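Local coordinates for hypothetical protein PA3499 (Pseudomonas aeruginosa, PDB 2IG8) that is of unknown function but belongs to the YjgF-like clan of small trimeric alpha-beta proteins, at residues V26-V31 with W131-I136; M35-A40 with L58-K63. One frame throughout, in Å; residues are numbered along the deposited sequence.

Contact 1: V26-V31 with W131-I136; sequences VGEELV and WARLDI
Glu29 and Arg133 face each other as a non-hydrogen-bonded antiparallel pair, and their side chains cross at about a right angle on the face of the sheet that also carries Trp131. The Glu29 chain sets out opposite its own nitrogen (chi1 -173°), bends at chi2 and leans over the neighbouring strand, where Glu29 OE1 lies 3.3 Å from Arg133 CG and makes a salt bridge to Arg133 NH1 at 3.4 Å whose hydrogen bond is weak and bent. The guanidinium is held more firmly from its own side of the contact. A bend at chi3 (75°) turns it back on Asp135, which it grips side-on: Arg133 NE reaches Asp135 OD1 at 2.8 Å and Arg133 NH2 reaches Asp135 OD2 at 3.0 Å, the latter in the guanidinium plane. Glu28 CB covers one guanidinium face, 3.8 Å from Arg133 NH2. Glu29 OE2 turns to Tyr79 and to a water that in turn accepts from Ala132 N, while Asp135 OD2 has a second partner in Thr2 of the second subunit. The backbones join through Leu134 N to Glu28 O (2.8 Å) and Leu30 N to Ala132 O (2.9 Å). Leu30 and Ala132 occupy the opposite face, both against Leu68 of helix 53-70. The type II' turn connecting two strands of a beta hairpin thus lies against the end of a neighbouring antiparallel strand, at the trimer interface of a YjgF-like fold.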
loop_
_atom_site.group_PDB
_atom_site.type_symbol
_atom_site.label_atom_id
_atom_site.label_comp_id
_atom_site.label_asym_id
_atom_site.label_seq_id
_atom_site.Cartn_x
_atom_site.Cartn_y
_atom_site.Cartn_z
ATOM N N VAL B 26 1.592 -2.580 -17.061
ATOM C CA VAL B 26 3.018 -2.308 -17.020
ATOM C C VAL B 26 3.690 -3.660 -17.114
ATOM O O VAL B 26 3.811 -4.368 -16.116
ATOM C CB VAL B 26 3.401 -1.600 -15.704
ATOM C CG1 VAL B 26 4.923 -1.481 -15.574
ATOM C CG2 VAL B 26 2.703 -0.232 -15.611
ATOM N N GLY B 27 4.095 -4.034 -18.325
ATOM C CA GLY B 27 4.495 -5.411 -18.594
ATOM C C GLY B 27 3.298 -6.333 -18.411
ATOM O O GLY B 27 2.288 -6.188 -19.092
ATOM N N GLU B 28 3.419 -7.281 -17.486
ATOM C CA GLU B 28 2.331 -8.197 -17.129
ATOM C C GLU B 28 1.525 -7.678 -15.933
ATOM O O GLU B 28 0.482 -8.221 -15.603
ATOM C CB GLU B 28 2.892 -9.587 -16.795
ATOM C CG GLU B 28 3.513 -10.323 -17.987
ATOM C CD GLU B 28 2.500 -10.674 -19.075
ATOM O OE1 GLU B 28 1.313 -10.878 -18.771
ATOM O OE2 GLU B 28 2.902 -10.764 -20.247
ATOM N N GLU B 29 2.027 -6.638 -15.280
ATOM C CA GLU B 29 1.407 -6.102 -14.071
ATOM C C GLU B 29 0.271 -5.145 -14.412
ATOM O O GLU B 29 0.500 -4.160 -15.107
ATOM C CB GLU B 29 2.454 -5.362 -13.247
ATOM C CG GLU B 29 1.943 -4.913 -11.885
ATOM C CD GLU B 29 1.982 -6.018 -10.833
ATOM O OE1 GLU B 29 2.788 -6.972 -10.972
ATOM O OE2 GLU B 29 1.230 -5.879 -9.853
ATOM N N LEU B 30 -0.942 -5.417 -13.927
ATOM C CA LEU B 30 -2.056 -4.454 -14.059
ATOM C C LEU B 30 -2.116 -3.569 -12.828
ATOM O O LEU B 30 -2.556 -3.987 -11.762
ATOM C CB LEU B 30 -3.394 -5.134 -14.270
ATOM C CG LEU B 30 -4.518 -4.175 -14.706
ATOM C CD1 LEU B 30 -4.173 -3.486 -16.020
ATOM C CD2 LEU B 30 -5.847 -4.946 -14.802
ATOM N N VAL B 31 -1.618 -2.362 -12.980
ATOM C CA VAL B 31 -1.586 -1.385 -11.912
ATOM C C VAL B 31 -2.912 -0.653 -11.953
ATOM O O VAL B 31 -3.306 -0.140 -13.000
ATOM C CB VAL B 31 -0.429 -0.391 -12.100
ATOM C CG1 VAL B 31 -0.418 0.648 -10.974
ATOM C CG2 VAL B 31 0.935 -1.131 -12.222
ATOM N N TRP B 131 -4.045 -5.463 -6.621
ATOM C CA TRP B 131 -2.820 -5.771 -7.354
ATOM C C TRP B 131 -3.043 -7.065 -8.121
ATOM O O TRP B 131 -3.557 -8.055 -7.552
ATOM C CB TRP B 131 -1.632 -5.928 -6.400
ATOM C CG TRP B 131 -1.447 -4.761 -5.459
ATOM C CD1 TRP B 131 -2.200 -4.479 -4.355
ATOM C CD2 TRP B 131 -0.458 -3.729 -5.538
ATOM N NE1 TRP B 131 -1.757 -3.338 -3.758
ATOM C CE2 TRP B 131 -0.679 -2.859 -4.449
ATOM C CE3 TRP B 131 0.583 -3.450 -6.423
ATOM C CZ2 TRP B 131 0.103 -1.730 -4.218
ATOM C CZ3 TRP B 131 1.386 -2.306 -6.197
ATOM C CH2 TRP B 131 1.134 -1.461 -5.100
ATOM N N ALA B 132 -2.674 -7.047 -9.403
ATOM C CA ALA B 132 -2.819 -8.202 -10.287
ATOM C C ALA B 132 -1.697 -8.286 -11.327
ATOM O O ALA B 132 -1.053 -7.280 -11.658
ATOM C CB ALA B 132 -4.185 -8.165 -10.996
ATOM N N ARG B 133 -1.466 -9.515 -11.796
ATOM C CA ARG B 133 -0.568 -9.851 -12.898
ATOM C C ARG B 133 -1.309 -10.747 -13.881
ATOM O O ARG B 133 -1.927 -11.724 -13.463
ATOM C CB ARG B 133 0.579 -10.702 -12.378
ATOM C CG ARG B 133 1.625 -9.971 -11.670
ATOM C CD ARG B 133 2.714 -10.925 -11.326
ATOM N NE ARG B 133 3.504 -11.259 -12.497
ATOM C CZ ARG B 133 4.515 -10.518 -12.936
ATOM N NH1 ARG B 133 4.845 -9.382 -12.315
ATOM N NH2 ARG B 133 5.198 -10.898 -14.010
ATOM N N LEU B 134 -1.190 -10.468 -15.176
ATOM C CA LEU B 134 -1.902 -11.234 -16.198
ATOM C C LEU B 134 -1.342 -12.650 -16.442
ATOM O O LEU B 134 -1.986 -13.463 -17.113
ATOM C CB LEU B 134 -1.903 -10.456 -17.514
ATOM C CG LEU B 134 -2.578 -9.078 -17.462
ATOM C CD1 LEU B 134 -2.520 -8.405 -18.825
ATOM C CD2 LEU B 134 -3.991 -9.194 -16.988
ATOM N N ASP B 135 -0.170 -12.946 -15.886
ATOM C CA ASP B 135 0.516 -14.212 -16.141
ATOM C C ASP B 135 0.452 -15.202 -14.971
ATOM O O ASP B 135 1.248 -16.140 -14.917
ATOM C CB ASP B 135 1.966 -13.927 -16.548
ATOM C CG ASP B 135 2.760 -13.201 -15.474
ATOM O OD1 ASP B 135 2.183 -12.627 -14.534
ATOM O OD2 ASP B 135 3.991 -13.187 -15.584
ATOM N N ILE B 136 -0.482 -14.985 -14.035
ATOM C CA ILE B 136 -0.716 -15.907 -12.929
ATOM C C ILE B 136 -2.196 -16.264 -12.825
ATOM O O ILE B 136 -3.055 -15.538 -13.328
ATOM C CB ILE B 136 -0.236 -15.324 -11.573
ATOM C CG1 ILE B 136 -1.148 -14.172 -11.111
ATOM C CG2 ILE B 136 1.211 -14.857 -11.683
ATOM C CD1 ILE B 136 -0.844 -13.654 -9.733
HETATM O O HOH W 1 -0.916 -4.485 -9.856
#

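Contact 2: M35-A40 with L58-K63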
loop_
_atom_site.group_PDB
_atom_site.type_symbol
_atom_site.label_atom_id
_atom_site.label_comp_id
_atom_site.label_asym_id
_atom_site.label_seq_id
_atom_site.Cartn_x
_atom_site.Cartn_y
_atom_site.Cartn_z
ATOM N N MET B 35 -10.411 1.566 -6.088
ATOM C CA MET B 35 -11.773 1.514 -6.594
ATOM C C MET B 35 -12.808 1.634 -5.471
ATOM O O MET B 35 -12.620 1.125 -4.364
ATOM C CB MET B 35 -11.982 0.230 -7.404
ATOM C CG MET B 35 -11.277 0.225 -8.795
ATOM S SD MET B 35 -11.957 1.360 -10.035
ATOM C CE MET B 35 -10.541 2.489 -10.224
ATOM N N THR B 36 -13.900 2.341 -5.773
ATOM C CA THR B 36 -14.979 2.568 -4.834
ATOM C C THR B 36 -16.318 2.291 -5.537
ATOM O O THR B 36 -16.374 2.137 -6.776
ATOM C CB THR B 36 -15.020 4.011 -4.316
ATOM O OG1 THR B 36 -15.586 4.853 -5.324
ATOM C CG2 THR B 36 -13.632 4.530 -3.911
ATOM N N ALA B 37 -17.393 2.265 -4.745
ATOM C CA ALA B 37 -18.714 1.993 -5.271
ATOM C C ALA B 37 -19.462 3.271 -5.735
ATOM O O ALA B 37 -20.627 3.217 -6.059
ATOM C CB ALA B 37 -19.551 1.177 -4.244
ATOM N N HIS B 38 -18.775 4.403 -5.796
ATOM C CA HIS B 38 -19.329 5.641 -6.358
ATOM C C HIS B 38 -19.224 5.560 -7.897
ATOM O O HIS B 38 -18.200 5.140 -8.415
ATOM C CB HIS B 38 -18.529 6.843 -5.847
ATOM C CG HIS B 38 -19.056 8.172 -6.305
ATOM N ND1 HIS B 38 -18.504 8.861 -7.358
ATOM C CD2 HIS B 38 -20.086 8.928 -5.861
ATOM C CE1 HIS B 38 -19.172 9.990 -7.545
ATOM N NE2 HIS B 38 -20.146 10.049 -6.658
ATOM N N PRO B 39 -20.228 6.046 -8.632
ATOM C CA PRO B 39 -21.463 6.751 -8.231
ATOM C C PRO B 39 -22.692 5.932 -7.876
ATOM O O PRO B 39 -23.699 6.529 -7.496
ATOM C CB PRO B 39 -21.748 7.638 -9.445
ATOM C CG PRO B 39 -21.266 6.821 -10.613
ATOM C CD PRO B 39 -20.043 6.074 -10.103
ATOM N N ALA B 40 -22.614 4.596 -7.944
ATOM C CA ALA B 40 -23.735 3.731 -7.592
ATOM C C ALA B 40 -24.229 4.030 -6.165
ATOM O O ALA B 40 -25.441 4.029 -5.916
ATOM C CB ALA B 40 -23.333 2.263 -7.735
ATOM N N LEU B 58 -18.798 -5.641 -3.126
ATOM C CA LEU B 58 -19.083 -6.355 -4.375
ATOM C C LEU B 58 -19.069 -5.462 -5.624
ATOM O O LEU B 58 -18.606 -5.886 -6.694
ATOM C CB LEU B 58 -20.410 -7.101 -4.285
ATOM C CG LEU B 58 -20.484 -8.391 -3.449
ATOM C CD1 LEU B 58 -21.919 -8.894 -3.369
ATOM C CD2 LEU B 58 -19.542 -9.447 -3.991
ATOM N N VAL B 59 -19.632 -4.257 -5.524
ATOM C CA VAL B 59 -19.538 -3.291 -6.607
ATOM C C VAL B 59 -18.077 -2.963 -6.901
ATOM O O VAL B 59 -17.683 -2.933 -8.070
ATOM C CB VAL B 59 -20.337 -1.984 -6.306
ATOM C CG1 VAL B 59 -19.961 -0.855 -7.293
ATOM C CG2 VAL B 59 -21.861 -2.283 -6.286
ATOM N N VAL B 60 -17.287 -2.741 -5.847
ATOM C CA VAL B 60 -15.868 -2.440 -5.972
ATOM C C VAL B 60 -15.135 -3.581 -6.662
ATOM O O VAL B 60 -14.432 -3.345 -7.643
ATOM C CB VAL B 60 -15.204 -2.134 -4.594
ATOM C CG1 VAL B 60 -13.647 -2.113 -4.700
ATOM C CG2 VAL B 60 -15.701 -0.781 -4.071
ATOM N N LEU B 61 -15.327 -4.815 -6.171
ATOM C CA LEU B 61 -14.710 -5.981 -6.804
ATOM C C LEU B 61 -15.158 -6.160 -8.273
ATOM O O LEU B 61 -14.343 -6.492 -9.122
ATOM C CB LEU B 61 -14.932 -7.264 -5.957
ATOM C CG LEU B 61 -14.223 -7.265 -4.584
ATOM C CD1 LEU B 61 -14.752 -8.393 -3.662
ATOM C CD2 LEU B 61 -12.666 -7.339 -4.755
ATOM N N GLY B 62 -16.430 -5.879 -8.585
ATOM C CA GLY B 62 -16.899 -5.822 -9.990
ATOM C C GLY B 62 -16.153 -4.816 -10.852
ATOM O O GLY B 62 -15.886 -5.077 -12.027
ATOM N N LYS B 63 -15.819 -3.657 -10.288
ATOM C CA LYS B 63 -15.014 -2.668 -11.005
ATOM C C LYS B 63 -13.590 -3.192 -11.299
ATOM O O LYS B 63 -13.108 -3.101 -12.429
ATOM C CB LYS B 63 -14.972 -1.345 -10.246
ATOM C CG LYS B 63 -16.320 -0.631 -10.274
ATOM C CD LYS B 63 -16.260 0.773 -9.672
ATOM C CE LYS B 63 -17.643 1.415 -9.749
ATOM N NZ LYS B 63 -17.622 2.717 -9.174
HETATM O O HOH W 2 -20.600 2.893 -9.550
#
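Lys63 reaches from the helix to the backbone of the 35-40 segment, its chain fully extended beyond CG, which carries NZ to the backbone oxygens. Lys63 NZ donates to Thr36 O at 2.8 Å, tilted 22° from the carbonyl plane, and to reach it the lysine runs its CD and CE alongside that same oxygen. His38 O also lies close, 2.6 Å from Lys63 NZ, and a water joins NZ to Ala40 N. At the base of the lysine, Met35 crosses obliquely: its CB starts toward the helix, but bends at chi2 and chi3 carry the end of the chain away after Met35 SD has passed 4.1 Å from Lys63 CB. Val60 turns its two methyls to successive parts of the strand end. Val60 CG1, anti to the backbone N (chi1 168°), meets Met35 O and stands 3.9 Å from Met35 CB, whereas Val60 CG2 lies over the Thr36 backbone, 3.5 Å from Thr36 C. One residue earlier, Val59 CG1 packs on Ala37 CB at 3.7 Å. The Thr36 side chain leaves the backbone heading away from the helix, and its OG1 accepts from His38 N in an ST turn; the cis peptide before Pro39 follows, and Pro39 CB sits over one face of the His38 ring. Beside an apolar seam of valine methyls, Lys63 thus ties the helix to the chain through Thr36 O and a water; the carbonyl dipoles near NZ would probably ease its positive charge.

In the fold
From the N terminus the chain runs through strand 23-26 and the turn of residues 26-29, then along strand 29-36, whose start belongs to contact 1 and whose far end belongs to contact 2. Contact 2 closes a short loop: helix 40-46 intervenes before helix 53-70 returns to pack on residues 35-40. Contact 1 closes a long one, across about a hundred residues, when strand 126-133 pairs beside strand 29-36. Contact 2 is therefore nested inside contact 1. Their centres lie about 20 Å apart, at the two ends of one strand, contact 1 joining neighbouring strands within the mixed sheet and contact 2 fastening a helix to it.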